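Local coordinates for 3-hydroxyisobutyrate dehydrogenase family protein (Geobacter sulfurreducens, PDB 3PDU), which shows succinic semialdehyde reductase activity, probably forming gamma-hydroxybutyrate with NADPH as hydride donor, as a member of the beta-hydroxyacid dehydrogenase family, at residues A[4-9]-A[60-65]; A[92-97]-A[119-124]; A[115-120]-A[135-140]. All coordinates share one frame; numbering follows the deposited sequence.

All three contacts belong to one mixed sheet of the Rossmann-type dinucleotide-binding domain. Contact 1 pairs the parallel strands 4-7 and 60-63; strand 90-93 comes next in the sheet and opens contact 2, which joins it to strand 115-122; contact 3 then pairs that strand with the antiparallel 133-139. Centres of contacts 1 and 2 lie about 11 Å apart, those of contacts 2 and 3 about 9 Å, and the latter two share A119 and P120. Along the chain contact 1 closes before the others begin. The C-terminal ends of strands 4-7, 60-63, 90-93 and 115-122 lead into segments that hold NADP, so contacts 1 and 2 touch it, while contact 3 extends the sheet beyond it.

Contact 1 of 3, residues A[4-9]-A[60-65]; sequences YGFLGL and ITIAML. With NAP (NADP nicotinamide-adenine-dinucleotide phosphate), chain I.
G5 and T61 mark the tightest point of a parallel strand pair in the Rossmann fold, 4-7 beside 60-63, with their CA atoms 4.0 Å apart. Having no side chain, G5 lets T61 OG1 settle 3.8 Å from its CA. G5 N donates to I60 O, and G5 O accepts from I62 N in a nearly straight bond (174°); L7 repeats this with I62 O and M64 N. The side chains pack closely on both faces. On one, the Y4 ring lies alongside I60, CE1 3.8 Å from I60 CB, and the F6 ring slants over I62. With F6 CG anti to its N (chi1 -156°), CE1 comes 3.6 Å from I62 CG2, while I62 O sits above one ring face, offset toward the rim. On the other face, L7 CG meets T61 CG2 at 3.8 Å, the two side chains crossing at about a right angle. Helices 13-23 and 51-57 cover F6 and L7 respectively.

The regular hydrogen bonds end at L7 O and M64 N. Beyond them G8, the first glycine of a GxGxxG-like sequence, still meets L65 CD2 through its CA, but L9 turns off without touching 60-65. This end is buried as well, with NADP lying against it. The M64 side chain, bent at chi2 (54°), leads away from 4-9 to the nicotinamide ribose, where its CE lies 3.2 Å from NADP O4D.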
loop_
_atom_site.group_PDB
_atom_site.type_symbol
_atom_site.label_atom_id
_atom_site.label_comp_id
_atom_site.label_asym_id
_atom_site.label_seq_id
_atom_site.Cartn_x
_atom_site.Cartn_y
_atom_site.Cartn_z
ATOM N N TYR A 4 18.063 41.177 -13.708
ATOM C CA TYR A 4 17.639 39.833 -13.343
ATOM C C TYR A 4 18.441 38.736 -14.027
ATOM O O TYR A 4 18.833 38.872 -15.193
ATOM C CB TYR A 4 16.153 39.649 -13.672
ATOM C CG TYR A 4 15.240 40.298 -12.669
ATOM C CD1 TYR A 4 14.823 39.595 -11.552
ATOM C CD2 TYR A 4 14.810 41.607 -12.824
ATOM C CE1 TYR A 4 13.993 40.161 -10.622
ATOM C CE2 TYR A 4 13.968 42.195 -11.883
ATOM C CZ TYR A 4 13.566 41.451 -10.783
ATOM O OH TYR A 4 12.736 41.979 -9.819
ATOM N N GLY A 5 18.687 37.660 -13.283
ATOM C CA GLY A 5 19.313 36.453 -13.805
ATOM C C GLY A 5 18.313 35.307 -13.753
ATOM O O GLY A 5 17.384 35.321 -12.946
ATOM N N PHE A 6 18.495 34.317 -14.617
ATOM C CA PHE A 6 17.627 33.148 -14.622
ATOM C C PHE A 6 18.403 31.890 -15.026
ATOM O O PHE A 6 18.993 31.823 -16.114
ATOM C CB PHE A 6 16.419 33.368 -15.546
ATOM C CG PHE A 6 15.234 32.523 -15.187
ATOM C CD1 PHE A 6 14.099 33.099 -14.627
ATOM C CD2 PHE A 6 15.264 31.149 -15.384
ATOM C CE1 PHE A 6 13.002 32.320 -14.294
ATOM C CE2 PHE A 6 14.178 30.361 -15.033
ATOM C CZ PHE A 6 13.044 30.947 -14.489
ATOM N N LEU A 7 18.412 30.907 -14.130
ATOM C CA LEU A 7 19.136 29.644 -14.330
ATOM C C LEU A 7 18.145 28.495 -14.469
ATOM O O LEU A 7 17.295 28.307 -13.597
ATOM C CB LEU A 7 20.037 29.355 -13.124
ATOM C CG LEU A 7 20.885 30.504 -12.573
ATOM C CD1 LEU A 7 21.686 30.054 -11.344
ATOM C CD2 LEU A 7 21.815 31.055 -13.655
ATOM N N GLY A 8 18.249 27.724 -15.549
ATOM C CA GLY A 8 17.382 26.567 -15.723
ATOM C C GLY A 8 16.212 26.894 -16.635
ATOM O O GLY A 8 15.189 27.417 -16.194
ATOM N N LEU A 9 16.372 26.609 -17.920
ATOM C CA LEU A 9 15.353 26.947 -18.909
ATOM C C LEU A 9 14.667 25.674 -19.365
ATOM O O LEU A 9 14.833 25.237 -20.502
ATOM C CB LEU A 9 15.998 27.663 -20.108
ATOM C CG LEU A 9 16.710 28.964 -19.703
ATOM C CD1 LEU A 9 17.495 29.546 -20.883
ATOM C CD2 LEU A 9 15.718 29.984 -19.143
ATOM N N ILE A 60 19.220 40.195 -8.944
ATOM C CA ILE A 60 18.363 39.119 -8.470
ATOM C C ILE A 60 18.396 37.993 -9.479
ATOM O O ILE A 60 18.061 38.191 -10.653
ATOM C CB ILE A 60 16.894 39.580 -8.299
ATOM C CG1 ILE A 60 16.792 40.730 -7.283
ATOM C CG2 ILE A 60 16.002 38.404 -7.895
ATOM C CD1 ILE A 60 15.363 41.200 -7.052
ATOM N N THR A 61 18.818 36.819 -9.032
ATOM C CA THR A 61 18.866 35.659 -9.904
ATOM C C THR A 61 17.883 34.610 -9.428
ATOM O O THR A 61 17.854 34.249 -8.247
ATOM C CB THR A 61 20.267 35.039 -9.943
ATOM O OG1 THR A 61 21.180 35.982 -10.517
ATOM C CG2 THR A 61 20.259 33.739 -10.776
ATOM N N ILE A 62 17.075 34.136 -10.365
ATOM C CA ILE A 62 16.081 33.104 -10.105
ATOM C C ILE A 62 16.563 31.778 -10.692
ATOM O O ILE A 62 17.201 31.764 -11.753
ATOM C CB ILE A 62 14.760 33.496 -10.767
ATOM C CG1 ILE A 62 14.158 34.717 -10.065
ATOM C CG2 ILE A 62 13.777 32.340 -10.767
ATOM C CD1 ILE A 62 12.901 35.248 -10.766
ATOM N N ALA A 63 16.289 30.674 -9.998
ATOM C CA ALA A 63 16.628 29.349 -10.514
ATOM C C ALA A 63 15.385 28.453 -10.598
ATOM O O ALA A 63 14.511 28.493 -9.739
ATOM C CB ALA A 63 17.716 28.689 -9.647
ATOM N N MET A 64 15.301 27.646 -11.649
ATOM C CA MET A 64 14.156 26.751 -11.807
ATOM C C MET A 64 14.681 25.405 -12.294
ATOM O O MET A 64 14.675 25.121 -13.488
ATOM C CB MET A 64 13.142 27.338 -12.790
ATOM C CG MET A 64 11.791 26.635 -12.784
ATOM S SD MET A 64 11.121 26.577 -11.111
ATOM C CE MET A 64 9.415 26.164 -11.413
ATOM N N LEU A 65 15.145 24.586 -11.356
ATOM C CA LEU A 65 15.927 23.390 -11.684
ATOM C C LEU A 65 15.170 22.117 -11.326
ATOM O O LEU A 65 14.196 22.162 -10.587
ATOM C CB LEU A 65 17.276 23.428 -10.955
ATOM C CG LEU A 65 18.119 24.665 -11.283
ATOM C CD1 LEU A 65 19.268 24.851 -10.293
ATOM C CD2 LEU A 65 18.639 24.604 -12.729
HETATM P PA NAP I . 12.518 20.172 -16.711
HETATM O O1A NAP I . 12.880 18.749 -16.600
HETATM O O2A NAP I . 11.894 20.529 -17.997
HETATM O O5B NAP I . 13.770 21.117 -16.423
HETATM C C5B NAP I . 14.742 20.866 -15.442
HETATM C C4B NAP I . 15.796 21.968 -15.543
HETATM O O4B NAP I . 16.844 21.686 -14.624
HETATM C C3B NAP I . 16.451 22.051 -16.928
HETATM O O3B NAP I . 16.814 23.402 -17.153
HETATM C C2B NAP I . 17.718 21.231 -16.752
HETATM O O2B NAP I . 18.808 21.585 -17.566
HETATM C C1B NAP I . 18.058 21.597 -15.322
HETATM N N9A NAP I . 18.944 20.621 -14.679
HETATM C C8A NAP I . 18.675 19.325 -14.328
HETATM N N7A NAP I . 19.795 18.820 -13.746
HETATM C C5A NAP I . 20.746 19.775 -13.711
HETATM C C6A NAP I . 22.046 19.793 -13.224
HETATM N N6A NAP I . 22.568 18.706 -12.644
HETATM N N1A NAP I . 22.781 20.948 -13.351
HETATM C C2A NAP I . 22.238 22.074 -13.940
HETATM N N3A NAP I . 20.946 22.047 -14.420
HETATM C C4A NAP I . 20.220 20.913 -14.304
HETATM O O3 NAP I . 11.570 20.457 -15.452
HETATM P PN NAP I . 10.463 21.567 -15.134
HETATM O O1N NAP I . 9.141 20.958 -15.363
HETATM O O2N NAP I . 10.884 22.851 -15.751
HETATM O O5D NAP I . 10.697 21.620 -13.545
HETATM C C5D NAP I . 11.620 22.486 -12.922
HETATM C C4D NAP I . 11.256 22.506 -11.443
HETATM O O4D NAP I . 9.953 23.033 -11.285
HETATM C C3D NAP I . 11.195 21.092 -10.875
HETATM O O3D NAP I . 11.599 21.155 -9.515
HETATM C C2D NAP I . 9.725 20.731 -10.923
HETATM O O2D NAP I . 9.366 19.757 -9.952
HETATM C C1D NAP I . 9.138 22.101 -10.609
HETATM N N1N NAP I . 7.760 22.331 -11.044
HETATM C C2N NAP I . 7.314 21.871 -12.252
HETATM C C3N NAP I . 5.999 22.131 -12.653
HETATM C C7N NAP I . 5.482 21.663 -13.995
HETATM O O7N NAP I . 4.101 21.608 -14.179
HETATM N N7N NAP I . 6.305 21.283 -14.977
HETATM C C4N NAP I . 5.164 22.866 -11.816
HETATM C C5N NAP I . 5.634 23.352 -10.595
HETATM C C6N NAP I . 6.948 23.086 -10.226
HETATM P P2B NAP I . 19.040 20.837 -18.974
HETATM O O1X NAP I . 20.516 20.945 -19.224
HETATM O O2X NAP I . 18.573 19.402 -18.861
HETATM O O3X NAP I . 18.246 21.525 -20.045
#

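Contact 2 of 3, residues A[92-97]-A[119-124]. With NAP (NADP nicotinamide-adenine-dinucleotide phosphate), chain I.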
loop_
_atom_site.group_PDB
_atom_site.type_symbol
_atom_site.label_atom_id
_atom_site.label_comp_id
_atom_site.label_asym_id
_atom_site.label_seq_id
_atom_site.Cartn_x
_atom_site.Cartn_y
_atom_site.Cartn_z
ATOM N N ILE A 92 16.968 33.511 -5.744
ATOM C CA ILE A 92 15.630 33.012 -5.467
ATOM C C ILE A 92 15.486 31.659 -6.135
ATOM O O ILE A 92 15.378 31.572 -7.354
ATOM C CB ILE A 92 14.533 33.961 -6.006
ATOM C CG1 ILE A 92 14.683 35.358 -5.386
ATOM C CG2 ILE A 92 13.143 33.388 -5.750
ATOM C CD1 ILE A 92 13.673 36.375 -5.884
ATOM N N ASP A 93 15.507 30.599 -5.342
ATOM C CA ASP A 93 15.426 29.262 -5.916
ATOM C C ASP A 93 13.977 28.824 -5.933
ATOM O O ASP A 93 13.351 28.634 -4.886
ATOM C CB ASP A 93 16.311 28.275 -5.138
ATOM C CG ASP A 93 16.588 26.983 -5.922
ATOM O OD1 ASP A 93 15.940 26.756 -6.965
ATOM O OD2 ASP A 93 17.454 26.195 -5.491
ATOM N N MET A 94 13.434 28.688 -7.134
ATOM C CA MET A 94 12.028 28.343 -7.300
ATOM C C MET A 94 11.848 26.862 -7.628
ATOM O O MET A 94 10.728 26.402 -7.874
ATOM C CB MET A 94 11.401 29.238 -8.373
ATOM C CG MET A 94 11.528 30.722 -8.003
ATOM S SD MET A 94 10.677 31.866 -9.121
ATOM C CE MET A 94 9.005 31.800 -8.498
ATOM N N SER A 95 12.960 26.123 -7.619
ATOM C CA SER A 95 12.950 24.673 -7.828
ATOM C C SER A 95 12.173 23.966 -6.716
ATOM O O SER A 95 12.211 24.398 -5.560
ATOM C CB SER A 95 14.391 24.135 -7.797
ATOM O OG SER A 95 15.260 24.860 -8.644
ATOM N N THR A 96 11.503 22.858 -7.038
ATOM C CA THR A 96 10.878 22.055 -5.985
ATOM C C THR A 96 11.913 21.102 -5.398
ATOM O O THR A 96 12.343 20.170 -6.069
ATOM C CB THR A 96 9.647 21.271 -6.489
ATOM O OG1 THR A 96 8.641 22.199 -6.915
ATOM C CG2 THR A 96 9.055 20.377 -5.364
ATOM N N VAL A 97 12.311 21.360 -4.154
ATOM C CA VAL A 97 13.327 20.575 -3.463
ATOM C C VAL A 97 12.861 20.346 -2.022
ATOM O O VAL A 97 11.830 20.881 -1.598
ATOM C CB VAL A 97 14.713 21.305 -3.444
ATOM C CG1 VAL A 97 15.272 21.504 -4.877
ATOM C CG2 VAL A 97 14.615 22.646 -2.712
ATOM N N ALA A 119 11.252 29.953 -3.382
ATOM C CA ALA A 119 9.928 30.299 -3.880
ATOM C C ALA A 119 9.399 29.266 -4.872
ATOM O O ALA A 119 9.153 29.588 -6.041
ATOM C CB ALA A 119 9.936 31.696 -4.499
ATOM N N PRO A 120 9.200 28.021 -4.405
ATOM C CA PRO A 120 8.635 27.008 -5.300
ATOM C C PRO A 120 7.212 27.426 -5.680
ATOM O O PRO A 120 6.613 28.268 -5.007
ATOM C CB PRO A 120 8.629 25.734 -4.440
ATOM C CG PRO A 120 8.608 26.238 -3.005
ATOM C CD PRO A 120 9.397 27.519 -3.028
ATOM N N VAL A 121 6.677 26.860 -6.749
ATOM C CA VAL A 121 5.387 27.305 -7.241
ATOM C C VAL A 121 4.367 26.181 -7.393
ATOM O O VAL A 121 4.720 25.017 -7.583
ATOM C CB VAL A 121 5.537 28.017 -8.600
ATOM C CG1 VAL A 121 6.524 29.175 -8.495
ATOM C CG2 VAL A 121 5.970 27.024 -9.694
ATOM N N SER A 122 3.092 26.540 -7.312
ATOM C CA SER A 122 2.026 25.613 -7.649
ATOM C C SER A 122 1.427 26.091 -8.976
ATOM O O SER A 122 1.087 27.267 -9.122
ATOM C CB SER A 122 0.975 25.595 -6.527
ATOM O OG SER A 122 -0.084 24.703 -6.819
ATOM N N GLY A 123 1.321 25.193 -9.952
ATOM C CA GLY A 123 0.920 25.586 -11.297
ATOM C C GLY A 123 1.864 24.943 -12.303
ATOM O O GLY A 123 3.064 24.863 -12.054
ATOM N N THR A 124 1.324 24.482 -13.427
ATOM C CA THR A 124 2.086 23.668 -14.373
ATOM C C THR A 124 2.502 24.501 -15.591
ATOM O O THR A 124 2.625 25.721 -15.494
ATOM C CB THR A 124 1.303 22.344 -14.748
ATOM O OG1 THR A 124 2.104 21.503 -15.579
ATOM C CG2 THR A 124 0.012 22.649 -15.467
HETATM P PA NAP I . 12.518 20.172 -16.711
HETATM O O1A NAP I . 12.880 18.749 -16.600
HETATM O O2A NAP I . 11.894 20.529 -17.997
HETATM O O5B NAP I . 13.770 21.117 -16.423
HETATM C C5B NAP I . 14.742 20.866 -15.442
HETATM C C4B NAP I . 15.796 21.968 -15.543
HETATM O O4B NAP I . 16.844 21.686 -14.624
HETATM C C3B NAP I . 16.451 22.051 -16.928
HETATM O O3B NAP I . 16.814 23.402 -17.153
HETATM C C2B NAP I . 17.718 21.231 -16.752
HETATM O O2B NAP I . 18.808 21.585 -17.566
HETATM C C1B NAP I . 18.058 21.597 -15.322
HETATM N N9A NAP I . 18.944 20.621 -14.679
HETATM C C8A NAP I . 18.675 19.325 -14.328
HETATM N N7A NAP I . 19.795 18.820 -13.746
HETATM C C5A NAP I . 20.746 19.775 -13.711
HETATM C C6A NAP I . 22.046 19.793 -13.224
HETATM N N6A NAP I . 22.568 18.706 -12.644
HETATM N N1A NAP I . 22.781 20.948 -13.351
HETATM C C2A NAP I . 22.238 22.074 -13.940
HETATM N N3A NAP I . 20.946 22.047 -14.420
HETATM C C4A NAP I . 20.220 20.913 -14.304
HETATM O O3 NAP I . 11.570 20.457 -15.452
HETATM P PN NAP I . 10.463 21.567 -15.134
HETATM O O1N NAP I . 9.141 20.958 -15.363
HETATM O O2N NAP I . 10.884 22.851 -15.751
HETATM O O5D NAP I . 10.697 21.620 -13.545
HETATM C C5D NAP I . 11.620 22.486 -12.922
HETATM C C4D NAP I . 11.256 22.506 -11.443
HETATM O O4D NAP I . 9.953 23.033 -11.285
HETATM C C3D NAP I . 11.195 21.092 -10.875
HETATM O O3D NAP I . 11.599 21.155 -9.515
HETATM C C2D NAP I . 9.725 20.731 -10.923
HETATM O O2D NAP I . 9.366 19.757 -9.952
HETATM C C1D NAP I . 9.138 22.101 -10.609
HETATM N N1N NAP I . 7.760 22.331 -11.044
HETATM C C2N NAP I . 7.314 21.871 -12.252
HETATM C C3N NAP I . 5.999 22.131 -12.653
HETATM C C7N NAP I . 5.482 21.663 -13.995
HETATM O O7N NAP I . 4.101 21.608 -14.179
HETATM N N7N NAP I . 6.305 21.283 -14.977
HETATM C C4N NAP I . 5.164 22.866 -11.816
HETATM C C5N NAP I . 5.634 23.352 -10.595
HETATM C C6N NAP I . 6.948 23.086 -10.226
HETATM P P2B NAP I . 19.040 20.837 -18.974
HETATM O O1X NAP I . 20.516 20.945 -19.224
HETATM O O2X NAP I . 18.573 19.402 -18.861
HETATM O O3X NAP I . 18.246 21.525 -20.045
HETATM O O HOH W 1 8.515 24.724 -7.907
#
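D93 offers A119 its flat peptide carbonyl: A119 N approaches D93 O from above the carbonyl plane, 40° out of it, at 2.9 Å. This bond joins the two parallel strands of a beta-alpha-beta unit, 90-93 and 115-122, connected through helix 99-111. The carboxylate of D93 is gripped twice at OD1: S95 OG donates to the syn lone pair of D93 OD1, and S95 N comes from above the plane, closing an Asx turn. S95 OG also accepts from L65 N, tying this turn to the neighbouring strand's end.

M94 wraps round A119 O. M94 CB and CG each lie 3.3 Å from A119 O, and the bend at chi3 (83°) swings CE back to the same oxygen, also at 3.3 Å, and to 3.6 Å from V121 CG1. A119 O is buried here among carbon atoms, with no hydrogen-bond partner. Beyond the single direct hydrogen bond, one water links the segments, donating to M94 O, accepting from V121 N and also bonding T96 OG1. Both segments then reach NADP. V121 CG2 packs 3.8 Å from C5N of the nicotinamide ring, and T96 N donates to the ribose O3D of NADP at 3.0 Å and 152°.

Contact 3 of 3, residues A[115-120]-A[135-140]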
loop_
_atom_site.group_PDB
_atom_site.type_symbol
_atom_site.label_atom_id
_atom_site.label_comp_id
_atom_site.label_asym_id
_atom_site.label_seq_id
_atom_site.Cartn_x
_atom_site.Cartn_y
_atom_site.Cartn_z
ATOM N N ARG A 115 21.571 37.454 -0.501
ATOM C CA ARG A 115 20.282 37.208 0.147
ATOM C C ARG A 115 19.606 36.029 -0.526
ATOM O O ARG A 115 19.727 35.866 -1.746
ATOM C CB ARG A 115 19.386 38.451 0.073
ATOM C CG ARG A 115 19.947 39.670 0.808
ATOM C CD ARG A 115 19.053 40.889 0.618
ATOM N NE ARG A 115 19.050 41.349 -0.768
ATOM C CZ ARG A 115 18.086 42.086 -1.310
ATOM N NH1 ARG A 115 17.034 42.441 -0.587
ATOM N NH2 ARG A 115 18.169 42.466 -2.582
ATOM N N PHE A 116 18.910 35.209 0.263
ATOM C CA PHE A 116 18.271 34.001 -0.247
ATOM C C PHE A 116 16.778 33.953 0.057
ATOM O O PHE A 116 16.323 34.281 1.163
ATOM C CB PHE A 116 18.922 32.714 0.291
ATOM C CG PHE A 116 18.252 31.455 -0.213
ATOM C CD1 PHE A 116 18.476 31.010 -1.512
ATOM C CD2 PHE A 116 17.376 30.737 0.596
ATOM C CE1 PHE A 116 17.847 29.865 -1.994
ATOM C CE2 PHE A 116 16.757 29.586 0.129
ATOM C CZ PHE A 116 16.987 29.152 -1.170
ATOM N N LEU A 117 16.024 33.525 -0.941
ATOM C CA LEU A 117 14.600 33.272 -0.786
ATOM C C LEU A 117 14.278 32.000 -1.542
ATOM O O LEU A 117 14.737 31.827 -2.673
ATOM C CB LEU A 117 13.818 34.435 -1.412
ATOM C CG LEU A 117 12.302 34.458 -1.251
ATOM C CD1 LEU A 117 11.950 34.864 0.175
ATOM C CD2 LEU A 117 11.697 35.447 -2.250
ATOM N N GLU A 118 13.510 31.094 -0.940
ATOM C CA GLU A 118 13.013 29.957 -1.707
ATOM C C GLU A 118 11.631 30.367 -2.182
ATOM O O GLU A 118 10.922 31.087 -1.480
ATOM C CB GLU A 118 12.962 28.678 -0.858
ATOM C CG GLU A 118 11.927 28.700 0.273
ATOM C CD GLU A 118 11.834 27.377 1.025
ATOM O OE1 GLU A 118 12.527 26.412 0.638
ATOM O OE2 GLU A 118 11.071 27.303 2.014
ATOM N N ALA A 119 11.252 29.953 -3.382
ATOM C CA ALA A 119 9.928 30.299 -3.880
ATOM C C ALA A 119 9.399 29.266 -4.872
ATOM O O ALA A 119 9.153 29.588 -6.041
ATOM C CB ALA A 119 9.936 31.696 -4.499
ATOM N N PRO A 120 9.200 28.021 -4.405
ATOM C CA PRO A 120 8.635 27.008 -5.300
ATOM C C PRO A 120 7.212 27.426 -5.680
ATOM O O PRO A 120 6.613 28.268 -5.007
ATOM C CB PRO A 120 8.629 25.734 -4.440
ATOM C CG PRO A 120 8.608 26.238 -3.005
ATOM C CD PRO A 120 9.397 27.519 -3.028
ATOM N N ILE A 135 2.912 31.472 -6.003
ATOM C CA ILE A 135 4.293 31.467 -5.544
ATOM C C ILE A 135 4.346 31.313 -4.025
ATOM O O ILE A 135 3.736 32.101 -3.295
ATOM C CB ILE A 135 5.023 32.743 -6.022
ATOM C CG1 ILE A 135 5.084 32.746 -7.553
ATOM C CG2 ILE A 135 6.418 32.830 -5.427
ATOM C CD1 ILE A 135 5.537 34.068 -8.150
ATOM N N LEU A 136 5.062 30.282 -3.571
ATOM C CA LEU A 136 5.134 29.909 -2.149
ATOM C C LEU A 136 6.489 30.269 -1.540
ATOM O O LEU A 136 7.341 29.408 -1.323
ATOM C CB LEU A 136 4.903 28.409 -2.001
ATOM C CG LEU A 136 3.619 27.904 -2.675
ATOM C CD1 LEU A 136 3.587 26.385 -2.713
ATOM C CD2 LEU A 136 2.367 28.465 -1.989
ATOM N N ALA A 137 6.680 31.539 -1.238
ATOM C CA ALA A 137 8.002 32.022 -0.848
ATOM C C ALA A 137 8.268 31.901 0.658
ATOM O O ALA A 137 7.334 31.872 1.468
ATOM C CB ALA A 137 8.169 33.458 -1.302
ATOM N N ALA A 138 9.550 31.804 1.007
ATOM C CA ALA A 138 10.020 31.806 2.397
ATOM C C ALA A 138 11.495 32.192 2.421
ATOM O O ALA A 138 12.267 31.787 1.549
ATOM C CB ALA A 138 9.814 30.420 3.052
ATOM N N GLY A 139 11.882 32.982 3.416
ATOM C CA GLY A 139 13.247 33.455 3.527
ATOM C C GLY A 139 13.303 34.972 3.631
ATOM O O GLY A 139 12.446 35.595 4.254
ATOM N N ASP A 140 14.300 35.568 2.991
ATOM C CA ASP A 140 14.617 36.982 3.200
ATOM C C ASP A 140 13.489 37.928 2.775
ATOM O O ASP A 140 13.131 37.989 1.604
ATOM C CB ASP A 140 15.922 37.334 2.482
ATOM C CG ASP A 140 16.382 38.746 2.773
ATOM O OD1 ASP A 140 15.697 39.696 2.352
ATOM O OD2 ASP A 140 17.428 38.905 3.425
#
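E118 takes a chi1 of 67°, with CG between its backbone N and carbonyl carbon, which folds the side chain over A138: CG lies 3.4 Å from A138 O and OE2 3.5 Å from A138 CB. Extended from there, the carboxylate reaches S102 OG with OE1 and the amides of G165 and A168 with OE2. D140 has CG anti to its N (chi1 -174°), and this lays its carboxylate against the aliphatic part of R115, D140 OD2 3.7 Å from R115 CG. Guanidinium and carboxylate planes stand 89° apart, and R115 NH1 stays 4.2 Å from D140 OD1, beyond a salt bridge. R115 NH1 instead forms a salt bridge to D146 OD2 and a hydrogen bond to S142 OG, while D140 OD1 caps helix 141-146 through L143 N and is hydrogen-bonded to S142 OG.

E118 and A138 themselves form an antiparallel hydrogen-bonded pair, E118 N to A138 O and A138 N to E118 O each 2.9 Å; D140 N to F116 O and L136 N to P120 O continue the pairing. L117 CD1 leans on A138 O at 3.4 Å. P120 CD sits 3.3 Å from L136 O, a buried oxygen with no polar partner. L136 also packs on V205 of the second subunit. Strands 115-122 and 133-139 are antiparallel neighbours linked through helix 125-130, the latter running against the parallel strands of the Rossmann-type sheet.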